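Local coordinates for MutT/nudix family protein (Enterococcus faecalis, PDB 2FML), which is of unknown function but joins a nudix domain to an NrtR-type winged-helix domain, a pairing consistent with a nucleotide-responsive transcription regulator, at residues 18-21 and 22-26; 137-140 and 141-145; 174-178 and 179-183; 228-231 and 232-236. One frame throughout, in Å; residues are numbered along the deposited sequence.

Contact 1: 18-21 and 22-26; sequences ASLA and EFLTW
S19 and E22 meet at the start of helix 20-27. S19 is the N-cap. With chi1 at 67°, its OG turns toward the first turn of the helix. S19 OG accepts from E22 N at 3.2 Å in a nearly straight bond (168°). E22 folds its side chain back toward the cap, and S19 OG also makes a weak bond to E22 OE1 at 3.5 Å. The S19 backbone takes part too: F23 N donates to S19 O at 2.8 Å. L20 and L24, one turn apart, lie side by side and point the same way, with L20 CD1 4.0 Å from L24 CG. On the solvent side, A21 O is gripped by several donors. T25 N reaches it at 3.1 Å, L24 N comes in from well above the carbonyl plane, and a water donates to it. That water also bonds to T25 OG1. Helix 7-16 flanks the helix start: Y13 touches A18 and E22. Further along, W26 stacks on Y14 and bonds through NE1 to E10. Across the dimer, L20 and F23 pack on H66 of the second subunit, and L24 packs on its P119.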
ATOM      1  N   ALA A  18       7.041 -21.853 -28.090  1.00 50.62           N
ATOM      2  CA  ALA A  18       8.326 -21.169 -28.225  1.00 49.99           C
ATOM      3  C   ALA A  18       8.984 -21.051 -26.865  1.00 49.90           C
ATOM      4  O   ALA A  18       8.302 -21.141 -25.853  1.00 49.63           O
ATOM      5  CB  ALA A  18       8.129 -19.747 -28.852  1.00 47.88           C
ATOM      6  N   SER A  19      10.291 -20.792 -26.828  1.00 49.63           N
ATOM      7  CA  SER A  19      10.952 -20.476 -25.569  1.00 49.79           C
ATOM      8  C   SER A  19      10.611 -19.019 -25.239  1.00 50.43           C
ATOM      9  O   SER A  19      10.096 -18.271 -26.071  1.00 51.65           O
ATOM     10  CB  SER A  19      12.452 -20.572 -25.723  1.00 49.62           C
ATOM     11  OG  SER A  19      12.837 -19.535 -26.584  1.00 49.33           O
ATOM     12  N   LEU A  20      10.945 -18.613 -24.032  1.00 49.85           N
ATOM     13  CA  LEU A  20      10.817 -17.250 -23.627  1.00 50.24           C
ATOM     14  C   LEU A  20      11.558 -15.985 -24.231  1.00 50.72           C
ATOM     15  O   LEU A  20      10.844 -15.055 -24.551  1.00 49.74           O
ATOM     16  CB  LEU A  20      10.965 -17.211 -22.101  1.00 49.42           C
ATOM     17  CG  LEU A  20      10.945 -15.835 -21.400  1.00 49.12           C
ATOM     18  CD1 LEU A  20       9.562 -15.254 -21.352  1.00 41.04           C
ATOM     19  CD2 LEU A  20      11.517 -15.985 -19.932  1.00 48.69           C
ATOM     20  N   ALA A  21      12.889 -15.873 -24.458  1.00 51.14           N
ATOM     21  CA  ALA A  21      13.583 -15.894 -25.734  1.00 52.43           C
ATOM     22  C   ALA A  21      12.763 -15.538 -26.938  1.00 51.78           C
ATOM     23  O   ALA A  21      12.607 -14.356 -27.240  1.00 51.19           O
ATOM     24  CB  ALA A  21      14.580 -17.050 -25.973  1.00 52.78           C
ATOM     25  N   GLU A  22      12.234 -16.543 -27.622  1.00 52.32           N
ATOM     26  CA  GLU A  22      11.591 -16.250 -28.884  1.00 53.03           C
ATOM     27  C   GLU A  22      10.256 -15.600 -28.692  1.00 53.12           C
ATOM     28  O   GLU A  22       9.909 -14.703 -29.508  1.00 53.49           O
ATOM     29  CB  GLU A  22      11.591 -17.418 -29.850  1.00 54.77           C
ATOM     30  CG  GLU A  22      10.994 -18.687 -29.384  1.00 61.07           C
ATOM     31  CD  GLU A  22      11.664 -19.922 -30.021  1.00 67.79           C
ATOM     32  OE1 GLU A  22      12.918 -19.954 -30.056  1.00 71.06           O
ATOM     33  OE2 GLU A  22      10.952 -20.869 -30.459  1.00 69.32           O
ATOM     34  N   PHE A  23       9.536 -15.976 -27.600  1.00 51.55           N
ATOM     35  CA  PHE A  23       8.256 -15.337 -27.242  1.00 49.57           C
ATOM     36  C   PHE A  23       8.509 -13.859 -27.390  1.00 49.19           C
ATOM     37  O   PHE A  23       7.709 -13.152 -27.976  1.00 49.24           O
ATOM     38  CB  PHE A  23       7.685 -15.670 -25.881  1.00 48.14           C
ATOM     39  CG  PHE A  23       6.534 -14.785 -25.555  1.00 47.64           C
ATOM     40  CD1 PHE A  23       6.650 -13.799 -24.561  1.00 46.81           C
ATOM     41  CD2 PHE A  23       5.330 -14.850 -26.325  1.00 46.38           C
ATOM     42  CE1 PHE A  23       5.593 -12.927 -24.333  1.00 44.41           C
ATOM     43  CE2 PHE A  23       4.254 -13.980 -26.056  1.00 48.01           C
ATOM     44  CZ  PHE A  23       4.380 -13.046 -25.043  1.00 46.50           C
ATOM     45  N   LEU A  24       9.560 -13.340 -26.778  1.00 49.30           N
ATOM     46  CA  LEU A  24       9.608 -12.048 -26.207  1.00 49.68           C
ATOM     47  C   LEU A  24      10.156 -11.303 -27.480  1.00 50.22           C
ATOM     48  O   LEU A  24       9.815 -10.164 -27.747  1.00 51.41           O
ATOM     49  CB  LEU A  24      10.678 -11.955 -25.142  1.00 48.89           C
ATOM     50  CG  LEU A  24      10.131 -12.102 -23.705  1.00 46.01           C
ATOM     51  CD1 LEU A  24      11.289 -11.788 -22.772  1.00 38.89           C
ATOM     52  CD2 LEU A  24       8.943 -11.187 -23.494  1.00 41.19           C
ATOM     53  N   THR A  25      11.003 -11.975 -28.292  1.00 50.38           N
ATOM     54  CA  THR A  25      11.519 -11.393 -29.552  1.00 50.71           C
ATOM     55  C   THR A  25      10.367 -11.152 -30.531  1.00 50.29           C
ATOM     56  O   THR A  25      10.286 -10.078 -31.178  1.00 51.32           O
ATOM     57  CB  THR A  25      12.688 -12.228 -30.233  1.00 50.83           C
ATOM     58  OG1 THR A  25      13.862 -12.213 -29.404  1.00 53.34           O
ATOM     59  CG2 THR A  25      13.107 -11.652 -31.658  1.00 51.41           C
ATOM     60  N   TRP A  26       9.493 -12.148 -30.632  1.00 50.16           N
ATOM     61  CA  TRP A  26       8.295 -12.067 -31.466  1.00 50.07           C
ATOM     62  C   TRP A  26       7.341 -10.991 -30.908  1.00 49.92           C
ATOM     63  O   TRP A  26       6.912 -10.071 -31.617  1.00 51.65           O
ATOM     64  CB  TRP A  26       7.614 -13.429 -31.563  1.00 48.05           C
ATOM     65  CG  TRP A  26       6.214 -13.388 -32.233  1.00 48.51           C
ATOM     66  CD1 TRP A  26       5.944 -13.488 -33.571  1.00 46.95           C
ATOM     67  CD2 TRP A  26       4.933 -13.293 -31.573  1.00 47.17           C
ATOM     68  NE1 TRP A  26       4.600 -13.424 -33.787  1.00 48.11           N
ATOM     69  CE2 TRP A  26       3.950 -13.338 -32.575  1.00 48.33           C
ATOM     70  CE3 TRP A  26       4.530 -13.150 -30.232  1.00 42.79           C
ATOM     71  CZ2 TRP A  26       2.577 -13.238 -32.287  1.00 45.19           C
ATOM     72  CZ3 TRP A  26       3.158 -13.043 -29.944  1.00 45.66           C
ATOM     73  CH2 TRP A  26       2.202 -13.085 -30.988  1.00 46.42           C
TER
HETATM   74  O   HOH W   1      14.271 -12.141 -26.286  1.00 48.43           O

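Contact 2: 137-140 and 141-145; sequences LIAG and DDAKE
G140 O and A143 N are brought together by the backbone torsions of the two corner residues, with psi going from -38° at D141 to 4° at D142. The result is a type I beta turn from G140 to A143. It lies in the nudix domain and leads the chain into strand 143-154. The turn is closed by one bond, from A143 N to G140 O at 3.2 Å. The donor lies well above the plane of the carbonyl, 58° out of it, and so is not on a lone pair. D141 and D142 form the outer corner, and their side chains leave the turn pointing away from 137-140. They face the second subunit. There R16 makes a salt bridge with D141 OD2 and a long, weak ion pair with D142 OD1. D141 OD1 has a long, weak ion pair with K64 of its own chain. The backbone of I138 bonds with that of T97, and G140 with E96, at the end of helix 85-97, the helix of the nudix box. The backbone of D142 bonds with that of K64, just past strand 55-63, and E145 with Q62 within it. The turn sits between the nudix helix and the sheet. Inside the bend, the methyls of A139 and A143 face each other. A139 CB is 4.2 Å from A143 CB and 3.5 Å from A143 O.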
ATOM      1  N   LEU A 137      16.346  23.254   3.059  1.00 58.16           N
ATOM      2  CA  LEU A 137      15.467  22.954   1.948  1.00 57.38           C
ATOM      3  C   LEU A 137      15.911  23.855   0.801  1.00 57.52           C
ATOM      4  O   LEU A 137      16.233  24.991   1.046  1.00 57.72           O
ATOM      5  CB  LEU A 137      14.020  23.262   2.369  1.00 55.46           C
ATOM      6  CG  LEU A 137      13.453  22.531   3.575  1.00 52.50           C
ATOM      7  CD1 LEU A 137      11.973  22.929   3.805  1.00 45.83           C
ATOM      8  CD2 LEU A 137      13.576  21.001   3.393  1.00 44.23           C
ATOM      9  N   ILE A 138      15.955  23.349  -0.431  1.00 58.39           N
ATOM     10  CA  ILE A 138      16.045  24.224  -1.619  1.00 59.20           C
ATOM     11  C   ILE A 138      15.015  23.876  -2.703  1.00 59.40           C
ATOM     12  O   ILE A 138      14.945  22.744  -3.181  1.00 59.89           O
ATOM     13  CB  ILE A 138      17.482  24.392  -2.171  1.00 58.89           C
ATOM     14  CG1 ILE A 138      18.216  23.052  -2.173  1.00 59.37           C
ATOM     15  CG2 ILE A 138      18.250  25.452  -1.322  1.00 60.50           C
ATOM     16  CD1 ILE A 138      19.695  23.110  -1.717  1.00 56.18           C
ATOM     17  N   ALA A 139      14.209  24.863  -3.063  1.00 59.40           N
ATOM     18  CA  ALA A 139      13.194  24.693  -4.068  1.00 60.64           C
ATOM     19  C   ALA A 139      13.763  24.189  -5.403  1.00 61.31           C
ATOM     20  O   ALA A 139      14.864  24.559  -5.812  1.00 61.87           O
ATOM     21  CB  ALA A 139      12.429  26.013  -4.255  1.00 60.99           C
ATOM     22  N   GLY A 140      13.031  23.314  -6.068  1.00 61.53           N
ATOM     23  CA  GLY A 140      13.343  22.998  -7.446  1.00 62.01           C
ATOM     24  C   GLY A 140      12.585  24.034  -8.245  1.00 63.09           C
ATOM     25  O   GLY A 140      11.914  24.907  -7.671  1.00 62.80           O
ATOM     26  N   ASP A 141      12.668  23.924  -9.566  1.00 64.30           N
ATOM     27  CA  ASP A 141      12.110  24.916 -10.490  1.00 65.25           C
ATOM     28  C   ASP A 141      10.590  25.061 -10.409  1.00 65.06           C
ATOM     29  O   ASP A 141      10.077  26.185 -10.531  1.00 65.51           O
ATOM     30  CB  ASP A 141      12.503  24.582 -11.929  1.00 65.94           C
ATOM     31  CG  ASP A 141      12.219  25.736 -12.892  1.00 68.90           C
ATOM     32  OD1 ASP A 141      12.506  26.915 -12.540  1.00 70.44           O
ATOM     33  OD2 ASP A 141      11.704  25.455 -14.003  1.00 72.14           O
ATOM     34  N   ASP A 142       9.901  23.934 -10.215  1.00 64.41           N
ATOM     35  CA  ASP A 142       8.403  23.873 -10.092  1.00 65.21           C
ATOM     36  C   ASP A 142       7.816  24.229  -8.715  1.00 64.13           C
ATOM     37  O   ASP A 142       6.604  24.171  -8.504  1.00 64.16           O
ATOM     38  CB  ASP A 142       7.861  22.510 -10.555  1.00 64.10           C
ATOM     39  CG  ASP A 142       8.274  22.173 -11.995  1.00 68.27           C
ATOM     40  OD1 ASP A 142       8.347  23.093 -12.869  1.00 68.55           O
ATOM     41  OD2 ASP A 142       8.522  20.972 -12.255  1.00 73.80           O
ATOM     42  N   ALA A 143       8.679  24.634  -7.797  1.00 63.13           N
ATOM     43  CA  ALA A 143       8.250  24.949  -6.475  1.00 62.63           C
ATOM     44  C   ALA A 143       8.575  26.392  -6.252  1.00 62.82           C
ATOM     45  O   ALA A 143       9.749  26.786  -6.374  1.00 63.81           O
ATOM     46  CB  ALA A 143       8.968  24.066  -5.478  1.00 62.42           C
ATOM     47  N   LYS A 144       7.540  27.182  -5.969  1.00 62.53           N
ATOM     48  CA  LYS A 144       7.671  28.632  -5.717  1.00 62.61           C
ATOM     49  C   LYS A 144       8.186  28.851  -4.301  1.00 61.63           C
ATOM     50  O   LYS A 144       8.826  29.829  -3.999  1.00 61.91           O
ATOM     51  CB  LYS A 144       6.303  29.315  -5.826  1.00 62.83           C
ATOM     52  CG  LYS A 144       6.100  30.243  -6.984  1.00 64.22           C
ATOM     53  CD  LYS A 144       4.775  30.987  -6.808  1.00 66.61           C
ATOM     54  CE  LYS A 144       4.943  32.386  -6.230  1.00 67.87           C
ATOM     55  NZ  LYS A 144       3.747  33.230  -6.573  1.00 67.63           N
ATOM     56  N   GLU A 145       7.838  27.942  -3.417  1.00 60.92           N
ATOM     57  CA  GLU A 145       8.334  27.941  -2.055  1.00 60.07           C
ATOM     58  C   GLU A 145       8.306  26.511  -1.579  1.00 58.80           C
ATOM     59  O   GLU A 145       7.566  25.669  -2.113  1.00 58.88           O
ATOM     60  CB  GLU A 145       7.419  28.716  -1.134  1.00 60.20           C
ATOM     61  CG  GLU A 145       7.109  30.103  -1.553  1.00 62.81           C
ATOM     62  CD  GLU A 145       7.007  30.969  -0.354  1.00 66.98           C
ATOM     63  OE1 GLU A 145       5.883  31.050   0.211  1.00 68.63           O
ATOM     64  OE2 GLU A 145       8.061  31.531   0.038  1.00 65.91           O
TER

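Contact 3: 174-178 and 179-183; sequences AASLG and KDTLA
The loop between strand 165-170 and helix 186-200 bends at G178, and bound water joins S176 on one arm to L182 on the other. S176 carries the contact. Its OG is anti to its own N (chi1 -172°), which sends the hydroxyl across toward 179-183. The two arms stay apart: S176 OG is 4.3 Å from T181 OG1 and 4.1 Å from D180 O. Two waters fill the gap. One bonds to S176 OG at 2.7 Å, donates to G178 O at 3.3 Å, and lies beside T181 OG1 at a distance too short to be trusted. The other bonds to S176 OG at 2.8 Å and accepts from L182 N at 2.8 Å. In the fold, the loop turns back along strand 165-170, the last strand of the sheet along the chain. The backbone of L177 bonds with T168, and that of D180 with E166. E166 also takes K179 N on its side-chain OE1, and its own N donates to D180 OD2. The K179 side chain leaves from the outer side of the bend, its CB pointing away from 174-178. L182 turns inward and lies against I167 of the strand, L60 and I190 of helix 186-200.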
ATOM      1  N   ALA A 174     -11.216  13.736   6.012  1.00 64.27           N
ATOM      2  CA  ALA A 174     -10.284  14.538   5.196  1.00 63.03           C
ATOM      3  C   ALA A 174     -10.877  15.857   4.748  1.00 63.24           C
ATOM      4  O   ALA A 174     -10.258  16.538   3.952  1.00 64.21           O
ATOM      5  CB  ALA A 174      -9.753  13.734   3.967  1.00 62.65           C
ATOM      6  N   ALA A 175     -12.074  16.210   5.250  1.00 63.08           N
ATOM      7  CA  ALA A 175     -12.637  17.564   5.123  1.00 62.60           C
ATOM      8  C   ALA A 175     -11.649  18.659   5.511  1.00 62.36           C
ATOM      9  O   ALA A 175     -10.875  18.523   6.467  1.00 61.36           O
ATOM     10  CB  ALA A 175     -13.907  17.703   5.953  1.00 62.72           C
ATOM     11  N   SER A 176     -11.745  19.774   4.788  1.00 62.34           N
ATOM     12  CA  SER A 176     -10.788  20.855   4.875  1.00 61.51           C
ATOM     13  C   SER A 176     -11.428  22.118   5.457  1.00 61.79           C
ATOM     14  O   SER A 176     -12.373  22.672   4.902  1.00 61.55           O
ATOM     15  CB  SER A 176     -10.210  21.055   3.482  1.00 62.03           C
ATOM     16  OG  SER A 176      -9.161  21.944   3.516  1.00 61.74           O
ATOM     17  N   LEU A 177     -10.964  22.548   6.626  1.00 61.55           N
ATOM     18  CA  LEU A 177     -11.716  23.545   7.360  1.00 61.14           C
ATOM     19  C   LEU A 177     -11.013  24.868   7.412  1.00 61.25           C
ATOM     20  O   LEU A 177     -11.595  25.843   7.910  1.00 61.07           O
ATOM     21  CB  LEU A 177     -11.997  23.115   8.801  1.00 61.81           C
ATOM     22  CG  LEU A 177     -12.017  21.696   9.391  1.00 63.49           C
ATOM     23  CD1 LEU A 177     -12.724  21.912  10.750  1.00 62.34           C
ATOM     24  CD2 LEU A 177     -12.743  20.651   8.520  1.00 61.92           C
ATOM     25  N   GLY A 178      -9.775  24.913   6.897  1.00 60.32           N
ATOM     26  CA  GLY A 178      -8.935  26.084   7.057  1.00 60.90           C
ATOM     27  C   GLY A 178      -9.016  27.085   5.912  1.00 61.75           C
ATOM     28  O   GLY A 178      -9.662  26.819   4.865  1.00 62.03           O
ATOM     29  N   LYS A 179      -8.352  28.230   6.126  1.00 61.82           N
ATOM     30  CA  LYS A 179      -8.137  29.279   5.130  1.00 62.65           C
ATOM     31  C   LYS A 179      -7.690  28.690   3.760  1.00 61.40           C
ATOM     32  O   LYS A 179      -8.310  28.909   2.689  1.00 61.62           O
ATOM     33  CB  LYS A 179      -7.034  30.185   5.651  1.00 63.63           C
ATOM     34  CG  LYS A 179      -7.479  31.480   6.250  1.00 68.76           C
ATOM     35  CD  LYS A 179      -6.277  32.448   6.363  1.00 73.97           C
ATOM     36  CE  LYS A 179      -5.464  32.277   7.681  1.00 77.74           C
ATOM     37  NZ  LYS A 179      -6.321  32.126   8.922  1.00 77.99           N
ATOM     38  N   ASP A 180      -6.606  27.935   3.823  1.00 59.04           N
ATOM     39  CA  ASP A 180      -5.974  27.374   2.651  1.00 57.03           C
ATOM     40  C   ASP A 180      -6.358  25.907   2.416  1.00 55.47           C
ATOM     41  O   ASP A 180      -6.586  25.173   3.348  1.00 55.84           O
ATOM     42  CB  ASP A 180      -4.473  27.602   2.788  1.00 56.44           C
ATOM     43  CG  ASP A 180      -4.129  29.092   2.765  1.00 59.31           C
ATOM     44  OD1 ASP A 180      -4.045  29.692   1.657  1.00 60.85           O
ATOM     45  OD2 ASP A 180      -3.994  29.687   3.861  1.00 61.69           O
ATOM     46  N   THR A 181      -6.408  25.518   1.150  1.00 54.55           N
ATOM     47  CA  THR A 181      -6.812  24.220   0.698  1.00 54.34           C
ATOM     48  C   THR A 181      -5.634  23.570  -0.066  1.00 54.37           C
ATOM     49  O   THR A 181      -5.057  24.169  -0.974  1.00 55.25           O
ATOM     50  CB  THR A 181      -8.118  24.312  -0.216  1.00 54.70           C
ATOM     51  OG1 THR A 181      -9.213  24.952   0.497  1.00 55.98           O
ATOM     52  CG2 THR A 181      -8.609  22.941  -0.598  1.00 52.39           C
ATOM     53  N   LEU A 182      -5.279  22.347   0.296  1.00 54.21           N
ATOM     54  CA  LEU A 182      -4.246  21.618  -0.418  1.00 55.00           C
ATOM     55  C   LEU A 182      -4.690  21.301  -1.837  1.00 55.91           C
ATOM     56  O   LEU A 182      -5.907  20.986  -2.078  1.00 57.38           O
ATOM     57  CB  LEU A 182      -3.904  20.330   0.320  1.00 54.22           C
ATOM     58  CG  LEU A 182      -3.161  20.529   1.643  1.00 54.33           C
ATOM     59  CD1 LEU A 182      -3.247  19.291   2.527  1.00 56.98           C
ATOM     60  CD2 LEU A 182      -1.720  20.882   1.354  1.00 54.98           C
ATOM     61  N   ALA A 183      -3.723  21.400  -2.755  1.00 54.21           N
ATOM     62  CA  ALA A 183      -3.861  20.895  -4.110  1.00 54.18           C
ATOM     63  C   ALA A 183      -4.331  19.425  -4.205  1.00 53.97           C
ATOM     64  O   ALA A 183      -4.049  18.588  -3.344  1.00 54.72           O
ATOM     65  CB  ALA A 183      -2.510  21.075  -4.878  1.00 54.03           C
TER
HETATM   66  O   HOH W   2      -6.736  21.127   2.393  1.00 41.40           O
HETATM   67  O   HOH W   3     -10.073  24.409   2.711  1.00 59.59           O

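Contact 4: 228-231 and 232-236; sequences LGVD and YRSID
D231 and S234 meet in the link between helix 217-228 and helix 237-244 in the winged-helix domain. The chain leaves the first helix at G229, which has positive phi. It then forms a short 3-10 turn at 232-234. D231 O is the acceptor for this turn and takes two bonds from one residue. S234 N donates at 2.8 Å from above the carbonyl plane. S234 OG donates at 2.9 Å within that plane. A chi1 near 85° swings the S234 hydroxyl back over its own backbone, to the same oxygen. The turn continues with I235 N to Y232 O.

The charged contact is between D231 and R233. D231 OD1 lies 3.3 Å from R233 NH2, but over the face of the guanidinium. OD1 lies well out of the guanidinium plane, so no N-H points at it and the pair rests on charge alone. The carboxylate and guanidinium planes stand 85° apart. The Y232 ring carries R233 CG over one face and has a cation-pi contact with K222, and Y232 also touches R221 and A225.

The apolar contacts involve V230 and I235, which both touch A225 of helix 217-228. V230 CG2 is 4.3 Å from I235 CG1. At the helix end, L228 CD1 meets I235 CD1 at 4.0 Å.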
ATOM      1  N   LEU A 228      -0.983  11.787  19.316  1.00 60.94           N
ATOM      2  CA  LEU A 228      -2.190  11.478  20.095  1.00 60.09           C
ATOM      3  C   LEU A 228      -3.012  12.719  20.325  1.00 60.02           C
ATOM      4  O   LEU A 228      -4.221  12.649  20.404  1.00 59.58           O
ATOM      5  CB  LEU A 228      -1.828  10.766  21.419  1.00 59.97           C
ATOM      6  CG  LEU A 228      -1.361   9.312  21.176  1.00 60.65           C
ATOM      7  CD1 LEU A 228      -0.665   8.666  22.365  1.00 59.12           C
ATOM      8  CD2 LEU A 228      -2.486   8.416  20.662  1.00 58.00           C
ATOM      9  N   GLY A 229      -2.339  13.868  20.394  1.00 61.00           N
ATOM     10  CA  GLY A 229      -2.992  15.159  20.602  1.00 61.58           C
ATOM     11  C   GLY A 229      -3.269  15.377  22.072  1.00 62.06           C
ATOM     12  O   GLY A 229      -4.199  16.072  22.433  1.00 62.46           O
ATOM     13  N   VAL A 230      -2.445  14.763  22.913  1.00 62.59           N
ATOM     14  CA  VAL A 230      -2.533  14.881  24.354  1.00 62.14           C
ATOM     15  C   VAL A 230      -1.226  15.521  24.931  1.00 62.29           C
ATOM     16  O   VAL A 230      -0.207  15.637  24.256  1.00 61.72           O
ATOM     17  CB  VAL A 230      -2.781  13.483  25.021  1.00 61.93           C
ATOM     18  CG1 VAL A 230      -4.035  12.805  24.475  1.00 61.69           C
ATOM     19  CG2 VAL A 230      -1.568  12.584  24.847  1.00 62.20           C
ATOM     20  N   ASP A 231      -1.293  15.913  26.195  1.00 62.40           N
ATOM     21  CA  ASP A 231      -0.156  16.317  26.994  1.00 62.69           C
ATOM     22  C   ASP A 231       0.715  15.079  27.300  1.00 62.59           C
ATOM     23  O   ASP A 231       0.234  14.079  27.859  1.00 62.17           O
ATOM     24  CB  ASP A 231      -0.737  16.927  28.277  1.00 62.72           C
ATOM     25  CG  ASP A 231       0.312  17.559  29.207  1.00 63.74           C
ATOM     26  OD1 ASP A 231      -0.068  17.751  30.382  1.00 67.67           O
ATOM     27  OD2 ASP A 231       1.452  17.898  28.814  1.00 61.51           O
ATOM     28  N   TYR A 232       1.993  15.135  26.920  1.00 62.87           N
ATOM     29  CA  TYR A 232       2.963  14.055  27.231  1.00 62.83           C
ATOM     30  C   TYR A 232       2.908  13.522  28.699  1.00 63.02           C
ATOM     31  O   TYR A 232       3.186  12.340  28.964  1.00 62.34           O
ATOM     32  CB  TYR A 232       4.388  14.490  26.835  1.00 62.04           C
ATOM     33  CG  TYR A 232       5.068  15.385  27.831  1.00 61.18           C
ATOM     34  CD1 TYR A 232       5.891  14.851  28.828  1.00 61.21           C
ATOM     35  CD2 TYR A 232       4.889  16.765  27.789  1.00 61.93           C
ATOM     36  CE1 TYR A 232       6.519  15.660  29.757  1.00 60.38           C
ATOM     37  CE2 TYR A 232       5.522  17.603  28.707  1.00 62.85           C
ATOM     38  CZ  TYR A 232       6.342  17.049  29.708  1.00 62.47           C
ATOM     39  OH  TYR A 232       6.979  17.884  30.635  1.00 58.20           O
ATOM     40  N   ARG A 233       2.505  14.385  29.630  1.00 63.96           N
ATOM     41  CA  ARG A 233       2.468  14.037  31.054  1.00 65.12           C
ATOM     42  C   ARG A 233       1.330  13.087  31.382  1.00 65.65           C
ATOM     43  O   ARG A 233       1.355  12.438  32.446  1.00 65.88           O
ATOM     44  CB  ARG A 233       2.406  15.289  31.933  1.00 65.01           C
ATOM     45  CG  ARG A 233       3.485  16.258  31.552  1.00 67.00           C
ATOM     46  CD  ARG A 233       3.648  17.391  32.478  1.00 69.56           C
ATOM     47  NE  ARG A 233       2.449  18.213  32.531  1.00 75.00           N
ATOM     48  CZ  ARG A 233       2.384  19.498  32.189  1.00 77.89           C
ATOM     49  NH1 ARG A 233       3.470  20.136  31.713  1.00 78.36           N
ATOM     50  NH2 ARG A 233       1.220  20.144  32.323  1.00 77.68           N
ATOM     51  N   SER A 234       0.365  12.997  30.457  1.00 66.11           N
ATOM     52  CA  SER A 234      -0.786  12.099  30.573  1.00 66.86           C
ATOM     53  C   SER A 234      -0.464  10.657  30.097  1.00 67.02           C
ATOM     54  O   SER A 234      -1.272   9.716  30.296  1.00 67.20           O
ATOM     55  CB  SER A 234      -2.017  12.707  29.867  1.00 66.94           C
ATOM     56  OG  SER A 234      -2.034  12.422  28.465  1.00 68.06           O
ATOM     57  N   ILE A 235       0.717  10.491  29.487  1.00 67.05           N
ATOM     58  CA  ILE A 235       1.264   9.167  29.182  1.00 67.65           C
ATOM     59  C   ILE A 235       2.233   8.739  30.300  1.00 69.01           C
ATOM     60  O   ILE A 235       3.371   9.225  30.366  1.00 69.72           O
ATOM     61  CB  ILE A 235       1.995   9.109  27.808  1.00 68.24           C
ATOM     62  CG1 ILE A 235       1.220   9.897  26.718  1.00 67.16           C
ATOM     63  CG2 ILE A 235       2.289   7.628  27.436  1.00 67.93           C
ATOM     64  CD1 ILE A 235       1.820   9.857  25.290  1.00 66.59           C
ATOM     65  N   ASP A 236       1.783   7.850  31.191  1.00 68.97           N
ATOM     66  CA  ASP A 236       2.614   7.448  32.292  1.00 69.48           C
ATOM     67  C   ASP A 236       3.949   6.899  31.797  1.00 69.51           C
ATOM     68  O   ASP A 236       3.983   6.013  30.928  1.00 68.40           O
ATOM     69  CB  ASP A 236       1.924   6.443  33.202  1.00 69.65           C
ATOM     70  CG  ASP A 236       2.819   6.014  34.346  1.00 70.51           C
ATOM     71  OD1 ASP A 236       3.098   6.828  35.270  1.00 71.96           O
ATOM     72  OD2 ASP A 236       3.271   4.858  34.310  1.00 72.06           O
TER

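The four contacts follow one another along the chain and none touches another. Contact 1 stands apart at the start of helix 20-27, its centre about 39 Å from the centre of the chain. It lies on the opposite side of that centre from contacts 3 and 4. Contacts 2 and 3 are the closest pair, with centres about 22 Å apart. Both border the mixed sheet, one leading into strand 143-154 and the other following strand 165-170. Contact 4 is in the winged-helix domain, its centre about 27 Å from that of contact 3. Contacts 1 and 2 both touch the second subunit, so the N-terminal helices and the nudix domain both contribute to the dimer.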